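Light Chain (Clostridium botulinum, PDB 6BVD) is the zinc metalloprotease light chain of the mosaic botulinum neurotoxin HA and probably cleaves a SNARE protein of the nerve terminal. Local coordinates at residues S212-L224 with N401-I414. Residues are numbered along the deposited sequence; the frame is centred on the assembly and turned at random.
Sequences SHSPSLFIKDPAL and NYQGQNIGSDINSI
Phe218 and Gln405 both set CG opposite their own carbonyl carbon, chi1 -68° and -63°, which carries the ring to the 401-406 turn and sends the extended glutamine to the C-terminal end of strand 215-219. The long glutamine suits its place because its amide can continue the strand pairing: NE2 gives a straight bond, lying in the amide plane, to Ile219 O (2.9 Å), while Gln405 O takes Ile219 N (2.9 Å). The amide's other atom, OE1, accepts from Lys363 N and Asn394 ND2, which fixes the group's rotation. Asn406 CG sits over one face of the flat Phe218 ring, the amide inclined 50° to it rather than stacked, and the ring's CE2 edge meets Tyr402 O in plane at 3.6 Å; Lys363 adds a cation-pi contact. Asn406 OD1 accepts from Gly408 N (3.1 Å), two residues on, in an Asx turn, and glycine suits position 408 because a CB there would jam against Ile407 O. Leu217 N then reaches Gly408 O (2.9 Å), and Ile407 N reaches Leu217 O (3.1 Å). Branched aliphatic chains suit the apolar side, where Leu217 CD1 meets Ile411 CD1 and Ile414 CD1, both at 4.1 Å, on the helix that Asp410 N-caps. Short, weakly bonded strand 406-408 thus forms an outer strand of the antiparallel sheet, and strand 215-219 leads, through Lys220 and the N-cap Asp221, into helix 222-237, which bears zinc ligands His228 and His232 in the HExxH motif of zinc metallopeptidases, clostridial neurotoxin light chains among them.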
ATOM      1  N   SER A 212     -25.263  -9.758  20.499  1.00114.66           N
ATOM      2  CA  SER A 212     -25.381 -11.216  20.603  1.00114.83           C
ATOM      3  C   SER A 212     -25.290 -11.711  22.047  1.00119.33           C
ATOM      4  O   SER A 212     -25.767 -12.802  22.366  1.00116.93           O
ATOM      5  CB  SER A 212     -24.298 -11.910  19.766  1.00107.99           C
ATOM      6  OG  SER A 212     -24.087 -11.256  18.528  1.00104.61           O
ATOM      7  N   HIS A 213     -24.669 -10.902  22.905  1.00126.04           N
ATOM      8  CA  HIS A 213     -24.354 -11.290  24.279  1.00129.98           C
ATOM      9  C   HIS A 213     -23.494 -12.554  24.265  1.00121.09           C
ATOM     10  O   HIS A 213     -23.593 -13.405  25.146  1.00124.33           O
ATOM     11  CB  HIS A 213     -25.635 -11.499  25.099  1.00140.30           C
ATOM     12  CG  HIS A 213     -25.400 -11.629  26.573  1.00147.95           C
ATOM     13  ND1 HIS A 213     -26.356 -12.117  27.438  1.00150.54           N
ATOM     14  CD2 HIS A 213     -24.317 -11.339  27.334  1.00149.42           C
ATOM     15  CE1 HIS A 213     -25.873 -12.123  28.668  1.00150.47           C
ATOM     16  NE2 HIS A 213     -24.639 -11.655  28.633  1.00150.12           N
ATOM     17  N   SER A 214     -22.649 -12.670  23.248  1.00105.39           N
ATOM     18  CA  SER A 214     -21.801 -13.844  23.112  1.00 92.25           C
ATOM     19  C   SER A 214     -20.327 -13.442  23.012  1.00 78.36           C
ATOM     20  O   SER A 214     -19.987 -12.440  22.367  1.00 74.58           O
ATOM     21  CB  SER A 214     -22.222 -14.669  21.893  1.00 91.39           C
ATOM     22  OG  SER A 214     -22.007 -13.948  20.694  1.00 95.79           O
ATOM     23  N   PRO A 215     -19.448 -14.245  23.633  1.00 65.11           N
ATOM     24  CA  PRO A 215     -18.006 -13.984  23.669  1.00 61.03           C
ATOM     25  C   PRO A 215     -17.323 -14.460  22.404  1.00 49.29           C
ATOM     26  O   PRO A 215     -17.764 -15.403  21.758  1.00 46.57           O
ATOM     27  CB  PRO A 215     -17.532 -14.778  24.888  1.00 58.78           C
ATOM     28  CG  PRO A 215     -18.513 -15.920  25.000  1.00 55.08           C
ATOM     29  CD  PRO A 215     -19.782 -15.528  24.276  1.00 60.59           C
ATOM     30  N   SER A 216     -16.258 -13.767  22.034  1.00 43.43           N
ATOM     31  CA  SER A 216     -15.528 -14.125  20.842  1.00 43.03           C
ATOM     32  C   SER A 216     -14.082 -13.691  21.043  1.00 32.90           C
ATOM     33  O   SER A 216     -13.830 -12.730  21.757  1.00 30.70           O
ATOM     34  CB  SER A 216     -16.147 -13.434  19.629  1.00 40.66           C
ATOM     35  OG  SER A 216     -17.456 -13.902  19.395  1.00 60.80           O
ATOM     36  N   LEU A 217     -13.153 -14.382  20.390  1.00 29.55           N
ATOM     37  CA  LEU A 217     -11.737 -14.019  20.411  1.00 29.82           C
ATOM     38  C   LEU A 217     -11.383 -13.175  19.173  1.00 32.46           C
ATOM     39  O   LEU A 217     -11.902 -13.414  18.082  1.00 29.60           O
ATOM     40  CB  LEU A 217     -10.855 -15.263  20.452  1.00 24.98           C
ATOM     41  CG  LEU A 217     -10.818 -16.023  21.787  1.00 39.06           C
ATOM     42  CD1 LEU A 217      -9.881 -17.234  21.702  1.00 35.60           C
ATOM     43  CD2 LEU A 217     -10.411 -15.091  22.925  1.00 37.07           C
ATOM     44  N   PHE A 218     -10.516 -12.185  19.365  1.00 30.58           N
ATOM     45  CA  PHE A 218     -10.067 -11.310  18.289  1.00 26.06           C
ATOM     46  C   PHE A 218      -8.538 -11.302  18.219  1.00 30.94           C
ATOM     47  O   PHE A 218      -7.879 -11.118  19.228  1.00 25.86           O
ATOM     48  CB  PHE A 218     -10.606  -9.892  18.497  1.00 25.24           C
ATOM     49  CG  PHE A 218     -12.106  -9.781  18.335  1.00 25.56           C
ATOM     50  CD1 PHE A 218     -12.944 -10.092  19.400  1.00 24.26           C
ATOM     51  CD2 PHE A 218     -12.676  -9.362  17.136  1.00 24.42           C
ATOM     52  CE1 PHE A 218     -14.350 -10.001  19.277  1.00 32.93           C
ATOM     53  CE2 PHE A 218     -14.074  -9.242  17.003  1.00 24.22           C
ATOM     54  CZ  PHE A 218     -14.915  -9.578  18.081  1.00 32.04           C
ATOM     55  N   ILE A 219      -7.976 -11.540  17.037  1.00 26.09           N
ATOM     56  CA  ILE A 219      -6.524 -11.529  16.907  1.00 25.10           C
ATOM     57  C   ILE A 219      -6.046 -10.058  16.854  1.00 26.17           C
ATOM     58  O   ILE A 219      -6.741  -9.160  16.352  1.00 23.48           O
ATOM     59  CB  ILE A 219      -6.051 -12.337  15.659  1.00 23.52           C
ATOM     60  CG1 ILE A 219      -4.535 -12.622  15.713  1.00 29.15           C
ATOM     61  CG2 ILE A 219      -6.447 -11.649  14.368  1.00 19.67           C
ATOM     62  CD1 ILE A 219      -4.142 -13.636  16.783  1.00 27.38           C
ATOM     63  N   LYS A 220      -4.867  -9.812  17.402  1.00 23.92           N
ATOM     64  CA  LYS A 220      -4.320  -8.475  17.467  1.00 20.44           C
ATOM     65  C   LYS A 220      -3.662  -8.123  16.129  1.00 23.17           C
ATOM     66  O   LYS A 220      -3.059  -8.985  15.498  1.00 21.28           O
ATOM     67  CB  LYS A 220      -3.309  -8.371  18.638  1.00 21.16           C
ATOM     68  CG  LYS A 220      -4.017  -8.525  20.016  1.00 15.74           C
ATOM     69  CD  LYS A 220      -3.026  -8.840  21.130  1.00 18.25           C
ATOM     70  CE  LYS A 220      -3.839  -9.058  22.414  1.00 23.21           C
ATOM     71  NZ  LYS A 220      -3.034  -9.657  23.496  1.00 30.50           N
ATOM     72  N   ASP A 221      -3.812  -6.868  15.710  1.00 19.92           N
ATOM     73  CA  ASP A 221      -3.186  -6.343  14.480  1.00 17.56           C
ATOM     74  C   ASP A 221      -1.696  -6.068  14.773  1.00 18.41           C
ATOM     75  O   ASP A 221      -1.402  -5.265  15.617  1.00 23.27           O
ATOM     76  CB  ASP A 221      -3.904  -5.076  14.029  1.00 19.07           C
ATOM     77  CG  ASP A 221      -3.401  -4.542  12.679  1.00 29.06           C
ATOM     78  OD1 ASP A 221      -2.163  -4.542  12.475  1.00 23.69           O
ATOM     79  OD2 ASP A 221      -4.235  -4.130  11.841  1.00 21.86           O
ATOM     80  N   PRO A 222      -0.771  -6.752  14.076  1.00 25.10           N
ATOM     81  CA  PRO A 222       0.669  -6.516  14.333  1.00 22.53           C
ATOM     82  C   PRO A 222       1.103  -5.062  14.208  1.00 20.81           C
ATOM     83  O   PRO A 222       2.058  -4.703  14.888  1.00 20.16           O
ATOM     84  CB  PRO A 222       1.363  -7.377  13.259  1.00 22.10           C
ATOM     85  CG  PRO A 222       0.429  -8.500  13.027  1.00 25.84           C
ATOM     86  CD  PRO A 222      -0.979  -7.850  13.115  1.00 22.18           C
ATOM     87  N   ALA A 223       0.419  -4.231  13.410  1.00 17.97           N
ATOM     88  CA  ALA A 223       0.819  -2.828  13.309  1.00 17.88           C
ATOM     89  C   ALA A 223       0.571  -2.072  14.637  1.00 19.30           C
ATOM     90  O   ALA A 223       1.345  -1.184  15.032  1.00 17.39           O
ATOM     91  CB  ALA A 223       0.094  -2.132  12.142  1.00 19.89           C
ATOM     92  N   LEU A 224      -0.494  -2.445  15.340  1.00 17.58           N
ATOM     93  CA  LEU A 224      -0.807  -1.835  16.618  1.00 25.76           C
ATOM     94  C   LEU A 224       0.180  -2.357  17.671  1.00 20.83           C
ATOM     95  O   LEU A 224       0.630  -1.579  18.527  1.00 19.77           O
ATOM     96  CB  LEU A 224      -2.285  -2.123  17.041  1.00 17.81           C
ATOM     97  CG  LEU A 224      -2.684  -1.386  18.318  1.00 17.96           C
ATOM     98  CD1 LEU A 224      -2.549   0.144  18.097  1.00 27.11           C
ATOM     99  CD2 LEU A 224      -4.125  -1.741  18.789  1.00 27.44           C
ATOM    100  N   ASN A 401     -18.155  -4.660  12.921  1.00 29.09           N
ATOM    101  CA  ASN A 401     -17.855  -5.345  14.174  1.00 28.68           C
ATOM    102  C   ASN A 401     -16.464  -6.015  14.165  1.00 33.57           C
ATOM    103  O   ASN A 401     -16.264  -7.016  14.853  1.00 21.87           O
ATOM    104  CB  ASN A 401     -18.939  -6.367  14.480  1.00 33.93           C
ATOM    105  CG  ASN A 401     -20.326  -5.723  14.563  1.00 37.85           C
ATOM    106  OD1 ASN A 401     -21.276  -6.198  13.945  1.00 44.64           O
ATOM    107  ND2 ASN A 401     -20.439  -4.645  15.339  1.00 33.46           N
ATOM    108  N   TYR A 402     -15.546  -5.463  13.367  1.00 21.67           N
ATOM    109  CA  TYR A 402     -14.163  -5.955  13.278  1.00 28.47           C
ATOM    110  C   TYR A 402     -14.129  -7.442  13.018  1.00 23.34           C
ATOM    111  O   TYR A 402     -13.318  -8.155  13.615  1.00 21.24           O
ATOM    112  CB  TYR A 402     -13.365  -5.651  14.564  1.00 27.81           C
ATOM    113  CG  TYR A 402     -13.498  -4.230  15.059  1.00 28.41           C
ATOM    114  CD1 TYR A 402     -12.778  -3.189  14.466  1.00 25.91           C
ATOM    115  CD2 TYR A 402     -14.379  -3.927  16.098  1.00 27.65           C
ATOM    116  CE1 TYR A 402     -12.918  -1.887  14.908  1.00 29.27           C
ATOM    117  CE2 TYR A 402     -14.540  -2.647  16.544  1.00 34.45           C
ATOM    118  CZ  TYR A 402     -13.801  -1.623  15.957  1.00 39.68           C
ATOM    119  OH  TYR A 402     -13.987  -0.330  16.426  1.00 42.45           O
ATOM    120  N   GLN A 403     -15.037  -7.904  12.170  1.00 27.27           N
ATOM    121  CA  GLN A 403     -15.160  -9.318  11.815  1.00 27.44           C
ATOM    122  C   GLN A 403     -13.845  -9.867  11.240  1.00 34.18           C
ATOM    123  O   GLN A 403     -13.517 -11.053  11.415  1.00 30.77           O
ATOM    124  CB  GLN A 403     -16.310  -9.510  10.828  1.00 30.39           C
ATOM    125  CG  GLN A 403     -16.769 -10.948  10.681  1.00 45.27           C
ATOM    126  CD  GLN A 403     -17.369 -11.496  11.993  1.00 48.59           C
ATOM    127  OE1 GLN A 403     -18.003 -10.763  12.755  1.00 49.93           O
ATOM    128  NE2 GLN A 403     -17.107 -12.767  12.282  1.00 43.30           N
ATOM    129  N   GLY A 404     -13.067  -8.990  10.597  1.00 29.27           N
ATOM    130  CA  GLY A 404     -11.771  -9.379  10.067  1.00 22.28           C
ATOM    131  C   GLY A 404     -10.815  -9.870  11.146  1.00 25.51           C
ATOM    132  O   GLY A 404      -9.957 -10.693  10.861  1.00 29.14           O
ATOM    133  N   GLN A 405     -10.957  -9.384  12.378  1.00 23.35           N
ATOM    134  CA  GLN A 405     -10.107  -9.848  13.471  1.00 21.78           C
ATOM    135  C   GLN A 405     -10.746 -11.001  14.257  1.00 27.13           C
ATOM    136  O   GLN A 405     -10.080 -11.673  15.048  1.00 26.63           O
ATOM    137  CB  GLN A 405      -9.796  -8.692  14.414  1.00 23.60           C
ATOM    138  CG  GLN A 405      -8.999  -7.547  13.759  1.00 26.19           C
ATOM    139  CD  GLN A 405      -8.830  -6.373  14.730  1.00 22.65           C
ATOM    140  OE1 GLN A 405      -9.414  -5.312  14.546  1.00 24.20           O
ATOM    141  NE2 GLN A 405      -8.044  -6.578  15.776  1.00 18.52           N
ATOM    142  N   ASN A 406     -12.033 -11.254  14.011  1.00 27.64           N
ATOM    143  CA  ASN A 406     -12.745 -12.306  14.763  1.00 27.34           C
ATOM    144  C   ASN A 406     -12.304 -13.714  14.335  1.00 30.04           C
ATOM    145  O   ASN A 406     -12.561 -14.119  13.203  1.00 34.73           O
ATOM    146  CB  ASN A 406     -14.266 -12.168  14.564  1.00 21.89           C
ATOM    147  CG  ASN A 406     -15.054 -12.997  15.587  1.00 32.85           C
ATOM    148  OD1 ASN A 406     -14.659 -14.123  15.920  1.00 30.00           O
ATOM    149  ND2 ASN A 406     -16.158 -12.451  16.077  1.00 28.94           N
ATOM    150  N   ILE A 407     -11.680 -14.476  15.227  1.00 23.63           N
ATOM    151  CA  ILE A 407     -11.148 -15.760  14.792  1.00 26.01           C
ATOM    152  C   ILE A 407     -11.925 -16.958  15.349  1.00 28.40           C
ATOM    153  O   ILE A 407     -11.587 -18.106  15.075  1.00 36.09           O
ATOM    154  CB  ILE A 407      -9.640 -15.893  15.166  1.00 27.45           C
ATOM    155  CG1 ILE A 407      -9.430 -15.636  16.653  1.00 28.88           C
ATOM    156  CG2 ILE A 407      -8.822 -14.893  14.322  1.00 27.40           C
ATOM    157  CD1 ILE A 407      -7.978 -15.896  17.155  1.00 31.19           C
ATOM    158  N   GLY A 408     -12.966 -16.706  16.122  1.00 32.82           N
ATOM    159  CA  GLY A 408     -13.746 -17.812  16.662  1.00 35.69           C
ATOM    160  C   GLY A 408     -14.286 -17.533  18.050  1.00 39.28           C
ATOM    161  O   GLY A 408     -13.995 -16.506  18.647  1.00 39.25           O
ATOM    162  N   SER A 409     -15.050 -18.473  18.592  1.00 42.93           N
ATOM    163  CA  SER A 409     -15.684 -18.265  19.880  1.00 45.87           C
ATOM    164  C   SER A 409     -14.699 -18.359  21.056  1.00 44.74           C
ATOM    165  O   SER A 409     -14.684 -17.479  21.916  1.00 48.81           O
ATOM    166  CB  SER A 409     -16.834 -19.266  20.051  1.00 47.94           C
ATOM    167  OG  SER A 409     -16.328 -20.587  20.038  1.00 55.28           O
ATOM    168  N   ASP A 410     -13.905 -19.422  21.114  1.00 42.94           N
ATOM    169  CA  ASP A 410     -12.876 -19.550  22.149  1.00 44.84           C
ATOM    170  C   ASP A 410     -11.797 -20.532  21.722  1.00 42.32           C
ATOM    171  O   ASP A 410     -11.907 -21.128  20.651  1.00 45.32           O
ATOM    172  CB  ASP A 410     -13.512 -19.995  23.479  1.00 53.02           C
ATOM    173  CG  ASP A 410     -14.278 -21.317  23.360  1.00 65.02           C
ATOM    174  OD1 ASP A 410     -14.208 -21.980  22.302  1.00 63.87           O
ATOM    175  OD2 ASP A 410     -14.969 -21.696  24.334  1.00 75.88           O
ATOM    176  N   ILE A 411     -10.783 -20.731  22.569  1.00 41.84           N
ATOM    177  CA  ILE A 411      -9.657 -21.598  22.225  1.00 45.11           C
ATOM    178  C   ILE A 411     -10.168 -23.009  21.930  1.00 52.87           C
ATOM    179  O   ILE A 411      -9.775 -23.633  20.943  1.00 51.91           O
ATOM    180  CB  ILE A 411      -8.587 -21.664  23.339  1.00 43.58           C
ATOM    181  CG1 ILE A 411      -7.842 -20.331  23.460  1.00 40.40           C
ATOM    182  CG2 ILE A 411      -7.553 -22.722  23.008  1.00 47.59           C
ATOM    183  CD1 ILE A 411      -6.969 -20.007  22.248  1.00 33.01           C
ATOM    184  N   ASN A 412     -11.054 -23.504  22.789  1.00 61.11           N
ATOM    185  CA  ASN A 412     -11.635 -24.834  22.603  1.00 64.37           C
ATOM    186  C   ASN A 412     -12.232 -25.089  21.223  1.00 55.05           C
ATOM    187  O   ASN A 412     -11.860 -26.049  20.566  1.00 55.48           O
ATOM    188  CB  ASN A 412     -12.726 -25.071  23.646  1.00 73.41           C
ATOM    189  CG  ASN A 412     -12.170 -25.256  25.030  1.00 81.50           C
ATOM    190  OD1 ASN A 412     -11.044 -25.735  25.199  1.00 82.97           O
ATOM    191  ND2 ASN A 412     -12.961 -24.891  26.042  1.00 83.81           N
ATOM    192  N   SER A 413     -13.129 -24.222  20.767  1.00 52.37           N
ATOM    193  CA  SER A 413     -13.746 -24.405  19.453  1.00 51.40           C
ATOM    194  C   SER A 413     -12.720 -24.319  18.328  1.00 55.50           C
ATOM    195  O   SER A 413     -12.737 -25.117  17.388  1.00 51.89           O
ATOM    196  CB  SER A 413     -14.849 -23.377  19.220  1.00 51.17           C
ATOM    197  OG  SER A 413     -14.298 -22.096  19.004  1.00 54.61           O
ATOM    198  N   ILE A 414     -11.832 -23.334  18.434  1.00 55.29           N
ATOM    199  CA  ILE A 414     -10.762 -23.147  17.457  1.00 53.46           C
ATOM    200  C   ILE A 414      -9.880 -24.394  17.367  1.00 57.71           C
ATOM    201  O   ILE A 414      -9.574 -24.883  16.274  1.00 50.51           O
ATOM    202  CB  ILE A 414      -9.895 -21.914  17.812  1.00 45.07           C
ATOM    203  CG1 ILE A 414     -10.744 -20.635  17.710  1.00 47.07           C
ATOM    204  CG2 ILE A 414      -8.665 -21.840  16.908  1.00 36.27           C
ATOM    205  CD1 ILE A 414     -10.052 -19.361  18.193  1.00 45.96           C
TER